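Local coordinates for protein ionotropic glutamate receptor bacterial homologue (Nostoc punctiforme, PDB 2PYY) that binds L-glutamate between the two lobes of its periplasmic-binding-protein-like core and, as part of a bacterial ionotropic glutamate receptor, probably couples that binding to channel opening, at residues B[10-15]-B[66-71]; B[28-33]-B[214-219]; B[82-87]-B[183-188]; B[86-91]-B[158-163]. All blocks are in the same frame, centred on the assembly; numbering follows the deposited sequence.

Contact 1: B[10-15]-B[66-71]; sequences RVIPPF and IAAISI. With GLU (glutamic acid), chain E.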
loop_
_atom_site.group_PDB
_atom_site.type_symbol
_atom_site.label_atom_id
_atom_site.label_comp_id
_atom_site.label_asym_id
_atom_site.label_seq_id
_atom_site.Cartn_x
_atom_site.Cartn_y
_atom_site.Cartn_z
ATOM N N ARG B 10 -0.210 12.709 12.682
ATOM C CA ARG B 10 -1.622 12.413 12.562
ATOM C C ARG B 10 -1.943 11.603 13.816
ATOM O O ARG B 10 -1.217 10.674 14.183
ATOM C CB ARG B 10 -1.867 11.613 11.277
ATOM C CG ARG B 10 -3.308 11.226 11.016
ATOM C CD ARG B 10 -3.538 9.786 11.425
ATOM N NE ARG B 10 -4.946 9.413 11.411
ATOM C CZ ARG B 10 -5.728 9.439 10.337
ATOM N NH1 ARG B 10 -5.242 9.821 9.162
ATOM N NH2 ARG B 10 -7.009 9.102 10.438
ATOM N N VAL B 11 -3.011 12.006 14.495
ATOM C CA VAL B 11 -3.459 11.361 15.721
ATOM C C VAL B 11 -4.059 9.989 15.436
ATOM O O VAL B 11 -5.033 9.866 14.702
ATOM C CB VAL B 11 -4.493 12.248 16.443
ATOM C CG1 VAL B 11 -4.947 11.581 17.747
ATOM C CG2 VAL B 11 -3.869 13.614 16.740
ATOM N N ILE B 12 -3.455 8.959 16.018
ATOM C CA ILE B 12 -3.905 7.582 15.840
ATOM C C ILE B 12 -3.252 6.717 16.926
ATOM O O ILE B 12 -2.158 6.196 16.747
ATOM C CB ILE B 12 -3.532 7.047 14.422
ATOM C CG1 ILE B 12 -3.913 5.566 14.310
ATOM C CG2 ILE B 12 -2.047 7.274 14.137
ATOM C CD1 ILE B 12 -4.601 5.231 13.003
ATOM N N PRO B 13 -3.915 6.581 18.085
ATOM C CA PRO B 13 -3.385 5.783 19.192
ATOM C C PRO B 13 -3.267 4.306 18.862
ATOM O O PRO B 13 -4.048 3.767 18.079
ATOM C CB PRO B 13 -4.362 6.076 20.334
ATOM C CG PRO B 13 -5.642 6.389 19.632
ATOM C CD PRO B 13 -5.169 7.248 18.468
ATOM N N PRO B 14 -2.283 3.620 19.466
ATOM C CA PRO B 14 -1.309 4.158 20.425
ATOM C C PRO B 14 -0.028 4.727 19.806
ATOM O O PRO B 14 0.971 4.905 20.510
ATOM C CB PRO B 14 -1.017 2.953 21.306
ATOM C CG PRO B 14 -0.995 1.847 20.295
ATOM C CD PRO B 14 -2.181 2.149 19.391
ATOM N N PHE B 15 -0.036 4.988 18.500
ATOM C CA PHE B 15 1.149 5.555 17.850
ATOM C C PHE B 15 1.276 7.052 18.145
ATOM O O PHE B 15 2.352 7.533 18.494
ATOM C CB PHE B 15 1.110 5.280 16.338
ATOM C CG PHE B 15 1.098 3.812 16.011
ATOM C CD1 PHE B 15 -0.100 3.101 15.973
ATOM C CD2 PHE B 15 2.302 3.112 15.874
ATOM C CE1 PHE B 15 -0.099 1.711 15.813
ATOM C CE2 PHE B 15 2.312 1.729 15.716
ATOM C CZ PHE B 15 1.113 1.025 15.687
ATOM N N ILE B 66 5.261 11.509 10.269
ATOM C CA ILE B 66 5.303 10.222 10.942
ATOM C C ILE B 66 4.013 10.051 11.732
ATOM O O ILE B 66 3.453 11.020 12.258
ATOM C CB ILE B 66 6.514 10.129 11.909
ATOM C CG1 ILE B 66 6.540 8.756 12.573
ATOM C CG2 ILE B 66 6.400 11.209 12.986
ATOM C CD1 ILE B 66 7.758 8.510 13.473
ATOM N N ALA B 67 3.544 8.816 11.801
ATOM C CA ALA B 67 2.326 8.462 12.530
ATOM C C ALA B 67 2.214 6.948 12.390
ATOM O O ALA B 67 3.057 6.202 12.896
ATOM C CB ALA B 67 1.116 9.153 11.908
ATOM N N ALA B 68 1.176 6.515 11.691
ATOM C CA ALA B 68 0.939 5.113 11.425
ATOM C C ALA B 68 0.779 5.097 9.901
ATOM O O ALA B 68 -0.262 4.711 9.373
ATOM C CB ALA B 68 -0.354 4.663 12.106
ATOM N N ILE B 69 1.827 5.541 9.216
ATOM C CA ILE B 69 1.854 5.656 7.766
ATOM C C ILE B 69 2.333 4.431 6.980
ATOM O O ILE B 69 3.528 4.153 6.912
ATOM C CB ILE B 69 2.733 6.875 7.348
ATOM C CG1 ILE B 69 2.348 8.099 8.187
ATOM C CG2 ILE B 69 2.540 7.174 5.847
ATOM C CD1 ILE B 69 3.121 9.370 7.862
ATOM N N SER B 70 1.401 3.705 6.377
ATOM C CA SER B 70 1.744 2.521 5.602
ATOM C C SER B 70 2.578 2.857 4.376
ATOM O O SER B 70 2.296 3.814 3.657
ATOM C CB SER B 70 0.468 1.815 5.155
ATOM O OG SER B 70 -0.272 1.388 6.276
ATOM N N ILE B 71 3.608 2.055 4.150
ATOM C CA ILE B 71 4.474 2.201 2.996
ATOM C C ILE B 71 3.797 1.395 1.878
ATOM O O ILE B 71 3.522 0.198 2.033
ATOM C CB ILE B 71 5.869 1.600 3.290
ATOM C CG1 ILE B 71 6.506 2.359 4.468
ATOM C CG2 ILE B 71 6.768 1.670 2.038
ATOM C CD1 ILE B 71 7.851 1.835 4.879
HETATM N N GLU E . -1.811 2.901 8.110
HETATM C CA GLU E . -2.932 3.644 7.463
HETATM C C GLU E . -2.433 4.329 6.194
HETATM O O GLU E . -1.219 4.615 6.127
HETATM C CB GLU E . -3.488 4.699 8.421
HETATM C CG GLU E . -4.718 5.430 7.894
HETATM C CD GLU E . -5.158 6.577 8.796
HETATM O OE1 GLU E . -6.268 7.107 8.585
HETATM O OE2 GLU E . -4.389 6.948 9.709
HETATM O OXT GLU E . -3.254 4.578 5.288
#
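I12 and A68 touch across two loops that share a ligand without a single hydrogen bond between them. The join is made by van der Waals contact, mostly between carbons: I12 CG2 rests on A68 CB at 3.7 Å, the CB atoms of R10 and A67 are 3.9 Å apart, and R10 O comes to 3.6 Å from A67 CB. F15 adds its ring obliquely, CD1 lying 4.2 Å from A68 CB, in a turn that follows a cis peptide before P14. With CG1 of I12 anti to the backbone N (chi1 175°), CG2 is left for A68 while CD1 reaches toward the glutamate side chain.

Polar groups are spent on the bound glutamate instead. Its ammonium N donates to A68 O at 2.7 Å and to S70 OG at 2.8 Å, with D158 as a third acceptor; S70 N answers the ligand O at 2.8 Å in a nearly straight bond (164°). At the far end, the R10 chain bends at chi2 (-100°) and brings one guanidinium face over the ligand's side-chain carboxylate, whose exact fit is doubtful because the modelled atoms crowd. With R10 cut back to an alanine, that carboxylate would probably lose the positive group lying over it. R75, T118 and T122 add further hydrogen bonds to the ligand. Methyl groups and the F15 ring thus join the loops, while polar atoms read both ends of the amino acid, consistent with selective glutamate recognition.

Contact 2: B[28-33]-B[214-219]; sequences IDLWRS and QSLYDK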
loop_
_atom_site.group_PDB
_atom_site.type_symbol
_atom_site.label_atom_id
_atom_site.label_comp_id
_atom_site.label_asym_id
_atom_site.label_seq_id
_atom_site.Cartn_x
_atom_site.Cartn_y
_atom_site.Cartn_z
ATOM N N ILE B 28 5.551 9.077 18.498
ATOM C CA ILE B 28 6.024 10.319 19.100
ATOM C C ILE B 28 7.368 10.045 19.812
ATOM O O ILE B 28 8.338 10.788 19.641
ATOM C CB ILE B 28 4.971 10.893 20.123
ATOM C CG1 ILE B 28 3.689 11.285 19.378
ATOM C CG2 ILE B 28 5.507 12.163 20.804
ATOM C CD1 ILE B 28 3.919 12.299 18.258
ATOM N N ASP B 29 7.436 8.975 20.604
ATOM C CA ASP B 29 8.689 8.643 21.310
ATOM C C ASP B 29 9.812 8.225 20.365
ATOM O O ASP B 29 10.975 8.588 20.553
ATOM C CB ASP B 29 8.478 7.515 22.330
ATOM C CG ASP B 29 7.582 7.933 23.482
ATOM O OD1 ASP B 29 7.409 9.152 23.685
ATOM O OD2 ASP B 29 7.067 7.045 24.186
ATOM N N LEU B 30 9.464 7.446 19.346
ATOM C CA LEU B 30 10.474 7.005 18.389
ATOM C C LEU B 30 11.059 8.200 17.633
ATOM O O LEU B 30 12.275 8.322 17.504
ATOM C CB LEU B 30 9.883 5.996 17.398
ATOM C CG LEU B 30 10.877 5.406 16.400
ATOM C CD1 LEU B 30 11.933 4.628 17.154
ATOM C CD2 LEU B 30 10.150 4.503 15.416
ATOM N N TRP B 31 10.208 9.083 17.123
ATOM C CA TRP B 31 10.733 10.232 16.403
ATOM C C TRP B 31 11.618 11.115 17.307
ATOM O O TRP B 31 12.677 11.573 16.890
ATOM C CB TRP B 31 9.599 11.070 15.814
ATOM C CG TRP B 31 10.111 12.343 15.243
ATOM C CD1 TRP B 31 9.921 13.600 15.742
ATOM C CD2 TRP B 31 11.010 12.478 14.138
ATOM N NE1 TRP B 31 10.651 14.509 15.019
ATOM C CE2 TRP B 31 11.321 13.847 14.025
ATOM C CE3 TRP B 31 11.574 11.575 13.224
ATOM C CZ2 TRP B 31 12.187 14.338 13.050
ATOM C CZ3 TRP B 31 12.442 12.069 12.248
ATOM C CH2 TRP B 31 12.729 13.440 12.169
ATOM N N ARG B 32 11.175 11.354 18.535
ATOM C CA ARG B 32 11.947 12.173 19.467
ATOM C C ARG B 32 13.356 11.607 19.651
ATOM O O ARG B 32 14.322 12.356 19.666
ATOM C CB ARG B 32 11.240 12.244 20.818
ATOM C CG ARG B 32 11.964 13.074 21.872
ATOM C CD ARG B 32 11.405 12.823 23.269
ATOM N NE ARG B 32 10.015 13.281 23.406
ATOM C CZ ARG B 32 9.008 12.498 23.782
ATOM N NH1 ARG B 32 9.236 11.217 24.054
ATOM N NH2 ARG B 32 7.783 12.998 23.899
ATOM N N SER B 33 13.474 10.284 19.774
ATOM C CA SER B 33 14.785 9.650 19.953
ATOM C C SER B 33 15.657 9.798 18.720
ATOM O O SER B 33 16.853 10.081 18.808
ATOM C CB SER B 33 14.639 8.157 20.261
ATOM O OG SER B 33 13.801 7.943 21.375
ATOM N N GLN B 214 13.657 -1.576 21.034
ATOM C CA GLN B 214 13.097 -2.682 21.784
ATOM C C GLN B 214 12.350 -2.159 23.017
ATOM O O GLN B 214 11.201 -2.522 23.264
ATOM C CB GLN B 214 14.244 -3.603 22.205
ATOM C CG GLN B 214 14.069 -5.054 21.816
ATOM C CD GLN B 214 13.257 -5.819 22.830
ATOM O OE1 GLN B 214 13.783 -6.692 23.525
ATOM N NE2 GLN B 214 11.966 -5.498 22.926
ATOM N N SER B 215 13.003 -1.290 23.782
ATOM C CA SER B 215 12.386 -0.751 24.991
ATOM C C SER B 215 11.144 0.084 24.699
ATOM O O SER B 215 10.165 0.032 25.447
ATOM C CB SER B 215 13.399 0.085 25.771
ATOM O OG SER B 215 14.521 -0.710 26.144
ATOM N N LEU B 216 11.179 0.845 23.609
ATOM C CA LEU B 216 10.045 1.676 23.230
ATOM C C LEU B 216 8.865 0.806 22.852
ATOM O O LEU B 216 7.729 1.072 23.253
ATOM C CB LEU B 216 10.408 2.575 22.046
ATOM C CG LEU B 216 10.747 4.038 22.369
ATOM C CD1 LEU B 216 11.694 4.119 23.538
ATOM C CD2 LEU B 216 11.330 4.699 21.129
ATOM N N TYR B 217 9.138 -0.236 22.077
ATOM C CA TYR B 217 8.080 -1.133 21.642
ATOM C C TYR B 217 7.387 -1.783 22.833
ATOM O O TYR B 217 6.159 -1.847 22.887
ATOM C CB TYR B 217 8.629 -2.231 20.720
ATOM C CG TYR B 217 7.552 -3.207 20.316
ATOM C CD1 TYR B 217 6.691 -2.929 19.259
ATOM C CD2 TYR B 217 7.338 -4.371 21.049
ATOM C CE1 TYR B 217 5.637 -3.782 18.943
ATOM C CE2 TYR B 217 6.288 -5.226 20.745
ATOM C CZ TYR B 217 5.439 -4.925 19.691
ATOM O OH TYR B 217 4.373 -5.757 19.430
ATOM N N ASP B 218 8.178 -2.257 23.790
ATOM C CA ASP B 218 7.613 -2.927 24.955
ATOM C C ASP B 218 6.836 -1.958 25.842
ATOM O O ASP B 218 5.959 -2.363 26.610
ATOM C CB ASP B 218 8.715 -3.604 25.776
ATOM C CG ASP B 218 9.363 -4.762 25.042
ATOM O OD1 ASP B 218 8.650 -5.453 24.281
ATOM O OD2 ASP B 218 10.574 -4.992 25.243
ATOM N N LYS B 219 7.164 -0.678 25.732
ATOM C CA LYS B 219 6.490 0.344 26.516
ATOM C C LYS B 219 5.058 0.594 26.044
ATOM O O LYS B 219 4.172 0.858 26.853
ATOM C CB LYS B 219 7.263 1.657 26.451
ATOM C CG LYS B 219 6.514 2.840 27.038
ATOM C CD LYS B 219 7.304 4.132 26.852
ATOM C CE LYS B 219 6.585 5.335 27.456
ATOM N NZ LYS B 219 7.202 6.608 27.028
#
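D29 and K219 make the polar link between two helices that run antiparallel (161° between their directions, axes 10.4 Å apart at closest). K219 NZ donates to D29 OD2 at 2.9 Å from above the carboxylate plane, 39° out of it. The lysine reaches this far because its chain is fully extended beyond CG, meeting the aspartate at about a right angle. The other oxygen, D29 OD1, takes R32 NH1 at 2.8 Å from within the same helix, which makes a three-residue salt-bridge network, and W220 NE1 adds a further bond to OD2. An asparagine in place of D29 would probably leave K219 and R32, two like charges, without the negative charge between them.

The apolar part centres on L216. Its CD2 lies 3.7 Å from L30 CA and 4.0 Å from L30 CD1, with S33 OG also within 4.1 Å of it, so one methyl group settles against the backbone of helix 26-38 beside the salt bridge. D29 CB lies 4.2 Å from L216 CG. Beyond this pair, L30 continues inward to I85 and to L204 and L207 of helix 197-209, while W31 turns to L64 and I66 on strand 64-66, which places helix 26-38 between helix 212-220 and the parallel sheet.

Contact 3: B[82-87]-B[183-188]; sequences SLPIFA and EESYGI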
loop_
_atom_site.group_PDB
_atom_site.type_symbol
_atom_site.label_atom_id
_atom_site.label_comp_id
_atom_site.label_asym_id
_atom_site.label_seq_id
_atom_site.Cartn_x
_atom_site.Cartn_y
_atom_site.Cartn_z
ATOM N N SER B 82 11.644 6.035 4.959
ATOM C CA SER B 82 12.800 5.603 5.711
ATOM C C SER B 82 12.589 4.100 5.792
ATOM O O SER B 82 11.635 3.564 5.210
ATOM C CB SER B 82 12.742 6.124 7.128
ATOM O OG SER B 82 11.698 5.462 7.827
ATOM N N LEU B 83 13.469 3.431 6.523
ATOM C CA LEU B 83 13.336 2.003 6.748
ATOM C C LEU B 83 12.071 1.866 7.577
ATOM O O LEU B 83 11.687 2.794 8.272
ATOM C CB LEU B 83 14.523 1.504 7.569
ATOM C CG LEU B 83 15.822 1.457 6.779
ATOM C CD1 LEU B 83 17.033 1.263 7.710
ATOM C CD2 LEU B 83 15.716 0.337 5.773
ATOM N N PRO B 84 11.405 0.712 7.516
ATOM C CA PRO B 84 10.179 0.516 8.298
ATOM C C PRO B 84 10.399 0.757 9.793
ATOM O O PRO B 84 11.446 0.401 10.338
ATOM C CB PRO B 84 9.795 -0.935 7.989
ATOM C CG PRO B 84 11.098 -1.572 7.565
ATOM C CD PRO B 84 11.745 -0.489 6.739
ATOM N N ILE B 85 9.423 1.376 10.456
ATOM C CA ILE B 85 9.553 1.632 11.893
ATOM C C ILE B 85 8.656 0.701 12.683
ATOM O O ILE B 85 8.706 0.683 13.915
ATOM C CB ILE B 85 9.125 3.059 12.290
ATOM C CG1 ILE B 85 7.664 3.280 11.865
ATOM C CG2 ILE B 85 10.074 4.068 11.694
ATOM C CD1 ILE B 85 7.082 4.595 12.272
ATOM N N PHE B 86 7.826 -0.054 11.973
ATOM C CA PHE B 86 6.872 -0.954 12.614
ATOM C C PHE B 86 6.269 -1.943 11.614
ATOM O O PHE B 86 6.128 -1.630 10.433
ATOM C CB PHE B 86 5.740 -0.119 13.222
ATOM C CG PHE B 86 4.957 -0.831 14.289
ATOM C CD1 PHE B 86 5.327 -0.726 15.628
ATOM C CD2 PHE B 86 3.842 -1.589 13.963
ATOM C CE1 PHE B 86 4.585 -1.364 16.633
ATOM C CE2 PHE B 86 3.091 -2.232 14.953
ATOM C CZ PHE B 86 3.467 -2.116 16.293
ATOM N N ALA B 87 5.909 -3.130 12.095
ATOM C CA ALA B 87 5.283 -4.158 11.266
ATOM C C ALA B 87 3.808 -4.181 11.656
ATOM O O ALA B 87 3.466 -4.440 12.813
ATOM C CB ALA B 87 5.923 -5.530 11.543
ATOM N N GLU B 183 -0.374 -7.519 5.040
ATOM C CA GLU B 183 0.689 -6.988 5.876
ATOM C C GLU B 183 1.266 -5.709 5.314
ATOM O O GLU B 183 1.613 -5.634 4.135
ATOM C CB GLU B 183 1.813 -8.007 6.025
ATOM C CG GLU B 183 1.481 -9.162 6.942
ATOM C CD GLU B 183 2.613 -10.161 7.057
ATOM O OE1 GLU B 183 2.537 -11.031 7.955
ATOM O OE2 GLU B 183 3.575 -10.083 6.250
ATOM N N GLU B 184 1.375 -4.701 6.167
ATOM C CA GLU B 184 1.932 -3.418 5.756
ATOM C C GLU B 184 2.906 -2.972 6.831
ATOM O O GLU B 184 2.735 -3.290 8.004
ATOM C CB GLU B 184 0.830 -2.358 5.627
ATOM C CG GLU B 184 -0.410 -2.784 4.846
ATOM C CD GLU B 184 -1.366 -1.631 4.554
ATOM O OE1 GLU B 184 -1.726 -0.869 5.497
ATOM O OE2 GLU B 184 -1.772 -1.500 3.373
ATOM N N SER B 185 3.937 -2.249 6.437
ATOM C CA SER B 185 4.872 -1.760 7.423
ATOM C C SER B 185 4.714 -0.245 7.425
ATOM O O SER B 185 4.268 0.348 6.430
ATOM C CB SER B 185 6.307 -2.175 7.070
ATOM O OG SER B 185 6.874 -1.311 6.107
ATOM N N TYR B 186 5.024 0.375 8.559
ATOM C CA TYR B 186 4.936 1.829 8.676
ATOM C C TYR B 186 6.324 2.399 8.540
ATOM O O TYR B 186 7.300 1.767 8.951
ATOM C CB TYR B 186 4.414 2.271 10.038
ATOM C CG TYR B 186 3.054 1.762 10.401
ATOM C CD1 TYR B 186 2.084 1.512 9.425
ATOM C CD2 TYR B 186 2.717 1.566 11.738
ATOM C CE1 TYR B 186 0.807 1.078 9.783
ATOM C CE2 TYR B 186 1.450 1.138 12.103
ATOM C CZ TYR B 186 0.503 0.897 11.124
ATOM O OH TYR B 186 -0.744 0.475 11.514
ATOM N N GLY B 187 6.404 3.614 8.009
ATOM C CA GLY B 187 7.685 4.266 7.845
ATOM C C GLY B 187 7.492 5.761 7.995
ATOM O O GLY B 187 6.357 6.232 8.161
ATOM N N ILE B 188 8.596 6.499 7.985
ATOM C CA ILE B 188 8.553 7.956 8.071
ATOM C C ILE B 188 8.490 8.349 6.595
ATOM O O ILE B 188 9.270 7.837 5.778
ATOM C CB ILE B 188 9.840 8.506 8.772
ATOM C CG1 ILE B 188 9.783 8.154 10.268
ATOM C CG2 ILE B 188 9.953 10.030 8.600
ATOM C CD1 ILE B 188 11.111 8.360 11.049
#
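I85 and F86 both face Y186 in a classic beta bulge, where the antiparallel strands are tied by I85 N to Y186 O (2.6 Å, 165°) and Y186 N to F86 O (3.0 Å). A87 and S185 follow as a non-hydrogen-bonded pair, and on the other side of the bulge S82 N donates to I188 O at 3.1 Å.

S82 acts through its side chain as well. Held between the backbone N and carbonyl carbon (chi1 70°), OG accepts from I188 N at 3.3 Å and donates to L83 O at 2.7 Å, so it is used in both directions. The F86 and Y186 side chains lie side by side and point the same way. Their planes are 18° apart, yet the centroids stand 5.9 Å from each other, so overlap is slight and the firmer touch is F86 CB on Y186 CD2 at 3.8 Å. I85 crosses Y186 at about a right angle, CG1 meeting the tyrosine CB at 3.9 Å. F15 meets both rings edge-to-face.

L83 packs on I71, and P84 on P84, of a second subunit, so this end of the contact borders a subunit interface. Y186 belongs to the glutamate pocket, and its OH bonds to D158 and S88. The chemistry thus changes along the pair: backbone bonds of I85 and F86 to Y186 hold the bulge, S82 ties the far end to I188, and F86 and I85 pack against Y186, which probably helps to keep its ring in place beside the ligand. This is consistent with the interlobe strands of the periplasmic-binding-protein fold, which join the lobes and line the cleft.

Contact 4: B[86-91]-B[158-163]; sequences FASGLQ and DAPVLL. With GLU (glutamic acid), chain E.
G89 O takes A159 N at 2.7 Å in a bond that is almost straight (173° at the hydrogen) and nearly along the C=O axis, while D158 CA adds a CA-H...O contact to G89 O at 3.4 Å. The short bond ties the strand to the first turn of helix 159-166 just where L90 and D158 pair as antiparallel, non-hydrogen-bonded neighbours with diverging side chains. D158 stands at the N-cap position yet makes no capping bond: beside its bond to Y186, OD2 accepts the ammonium N of the bound glutamate at 2.6 Å.

The remaining contacts from the helix are made by carbon atoms of A159, P160 and L162. F86 CE2 rests on P160 CG at 3.8 Å, their side chains sliding past each other in opposite directions. S88 OG, placed opposite the backbone N (chi1 -177°) and bonded to Y186, comes to 3.0 Å from P160 CD. Further along, Q91 OE1 approaches A159 CB at 3.4 Å, and L162 CD1 lies 3.5 Å from Q91 O.

The axes of 159-163 and 86-91 make 69° and approach to 7.7 Å. In the mixed sheet strand 86-94 runs between strands 175-190 and 154-158, the latter leading into this helix; V161 and L162 continue onto helix 140-148, and L90 turns to helix 122-129.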
loop_
_atom_site.group_PDB
_atom_site.type_symbol
_atom_site.label_atom_id
_atom_site.label_comp_id
_atom_site.label_asym_id
_atom_site.label_seq_id
_atom_site.Cartn_x
_atom_site.Cartn_y
_atom_site.Cartn_z
ATOM N N PHE B 86 7.826 -0.054 11.973
ATOM C CA PHE B 86 6.872 -0.954 12.614
ATOM C C PHE B 86 6.269 -1.943 11.614
ATOM O O PHE B 86 6.128 -1.630 10.433
ATOM C CB PHE B 86 5.740 -0.119 13.222
ATOM C CG PHE B 86 4.957 -0.831 14.289
ATOM C CD1 PHE B 86 5.327 -0.726 15.628
ATOM C CD2 PHE B 86 3.842 -1.589 13.963
ATOM C CE1 PHE B 86 4.585 -1.364 16.633
ATOM C CE2 PHE B 86 3.091 -2.232 14.953
ATOM C CZ PHE B 86 3.467 -2.116 16.293
ATOM N N ALA B 87 5.909 -3.130 12.095
ATOM C CA ALA B 87 5.283 -4.158 11.266
ATOM C C ALA B 87 3.808 -4.181 11.656
ATOM O O ALA B 87 3.466 -4.440 12.813
ATOM C CB ALA B 87 5.923 -5.530 11.543
ATOM N N SER B 88 2.928 -3.906 10.699
ATOM C CA SER B 88 1.484 -3.863 10.970
ATOM C C SER B 88 0.672 -4.510 9.839
ATOM O O SER B 88 1.220 -5.242 9.024
ATOM C CB SER B 88 1.048 -2.403 11.153
ATOM O OG SER B 88 -0.322 -2.290 11.496
ATOM N N GLY B 89 -0.632 -4.249 9.805
ATOM C CA GLY B 89 -1.455 -4.813 8.755
ATOM C C GLY B 89 -2.934 -4.590 8.987
ATOM O O GLY B 89 -3.348 -4.182 10.072
ATOM N N LEU B 90 -3.743 -4.866 7.972
ATOM C CA LEU B 90 -5.185 -4.686 8.089
ATOM C C LEU B 90 -5.824 -5.897 8.738
ATOM O O LEU B 90 -5.377 -7.028 8.542
ATOM C CB LEU B 90 -5.795 -4.472 6.708
ATOM C CG LEU B 90 -5.143 -3.386 5.853
ATOM C CD1 LEU B 90 -5.789 -3.361 4.476
ATOM C CD2 LEU B 90 -5.272 -2.043 6.546
ATOM N N GLN B 91 -6.872 -5.657 9.512
ATOM C CA GLN B 91 -7.580 -6.740 10.170
ATOM C C GLN B 91 -9.055 -6.382 10.274
ATOM O O GLN B 91 -9.426 -5.213 10.176
ATOM C CB GLN B 91 -6.988 -6.988 11.557
ATOM C CG GLN B 91 -7.408 -8.308 12.183
ATOM C CD GLN B 91 -6.344 -8.862 13.109
ATOM O OE1 GLN B 91 -5.820 -8.145 13.961
ATOM N NE2 GLN B 91 -6.018 -10.148 12.949
ATOM N N ASP B 158 -6.050 -0.783 10.658
ATOM C CA ASP B 158 -4.757 -1.268 11.142
ATOM C C ASP B 158 -4.912 -2.080 12.440
ATOM O O ASP B 158 -5.467 -1.594 13.431
ATOM C CB ASP B 158 -3.829 -0.067 11.330
ATOM C CG ASP B 158 -3.645 0.713 10.040
ATOM O OD1 ASP B 158 -4.653 1.169 9.475
ATOM O OD2 ASP B 158 -2.507 0.867 9.587
ATOM N N ALA B 159 -4.423 -3.319 12.420
ATOM C CA ALA B 159 -4.534 -4.223 13.573
ATOM C C ALA B 159 -4.135 -3.624 14.925
ATOM O O ALA B 159 -4.875 -3.745 15.908
ATOM C CB ALA B 159 -3.734 -5.513 13.311
ATOM N N PRO B 160 -2.955 -2.983 14.991
ATOM C CA PRO B 160 -2.451 -2.361 16.224
ATOM C C PRO B 160 -3.431 -1.328 16.770
ATOM O O PRO B 160 -3.646 -1.237 17.971
ATOM C CB PRO B 160 -1.151 -1.704 15.775
ATOM C CG PRO B 160 -0.703 -2.564 14.624
ATOM C CD PRO B 160 -1.975 -2.870 13.893
ATOM N N VAL B 161 -4.026 -0.547 15.876
ATOM C CA VAL B 161 -4.963 0.468 16.308
ATOM C C VAL B 161 -6.264 -0.143 16.814
ATOM O O VAL B 161 -6.806 0.306 17.823
ATOM C CB VAL B 161 -5.238 1.451 15.167
ATOM C CG1 VAL B 161 -6.249 2.496 15.606
ATOM C CG2 VAL B 161 -3.923 2.115 14.753
ATOM N N LEU B 162 -6.761 -1.169 16.121
ATOM C CA LEU B 162 -7.996 -1.834 16.544
ATOM C C LEU B 162 -7.791 -2.497 17.916
ATOM O O LEU B 162 -8.630 -2.361 18.812
ATOM C CB LEU B 162 -8.436 -2.874 15.499
ATOM C CG LEU B 162 -8.871 -2.327 14.121
ATOM C CD1 LEU B 162 -9.088 -3.466 13.144
ATOM C CD2 LEU B 162 -10.148 -1.510 14.285
ATOM N N LEU B 163 -6.675 -3.200 18.096
ATOM C CA LEU B 163 -6.416 -3.850 19.384
ATOM C C LEU B 163 -6.504 -2.865 20.536
ATOM O O LEU B 163 -7.172 -3.126 21.530
ATOM C CB LEU B 163 -5.038 -4.511 19.394
ATOM C CG LEU B 163 -4.975 -5.855 18.674
ATOM C CD1 LEU B 163 -3.534 -6.330 18.627
ATOM C CD2 LEU B 163 -5.851 -6.883 19.397
HETATM N N GLU E . -1.811 2.901 8.110
HETATM C CA GLU E . -2.932 3.644 7.463
HETATM C C GLU E . -2.433 4.329 6.194
HETATM O O GLU E . -1.219 4.615 6.127
HETATM C CB GLU E . -3.488 4.699 8.421
HETATM C CG GLU E . -4.718 5.430 7.894
HETATM C CD GLU E . -5.158 6.577 8.796
HETATM O OE1 GLU E . -6.268 7.107 8.585
HETATM O OE2 GLU E . -4.389 6.948 9.709
HETATM O OXT GLU E . -3.254 4.578 5.288
#

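In the fold
Contacts 1, 3 and 4 are buried and gather about the glutamate cleft, whereas contact 2 is only partly buried, about 15 Å from the chain centre, and alone has a salt-bridge network. Contacts 3 and 4 share F86 and A87 on strand 86-94, one flank facing strand 175-190 and the other strand 154-158 with its helix. Contact 1 supplies loops from the parallel sheet: S70 bonds to E184 of contact 3, and F15 packs on P160 of contact 4. Backbone bonding dominates in contact 3 and ligand bonding in contact 1; contact 4 has one backbone bond, proline and alanine packing, and an aspartate turned to the ligand. Y217 against F86 and L30 against I85 join contact 2 to contact 3.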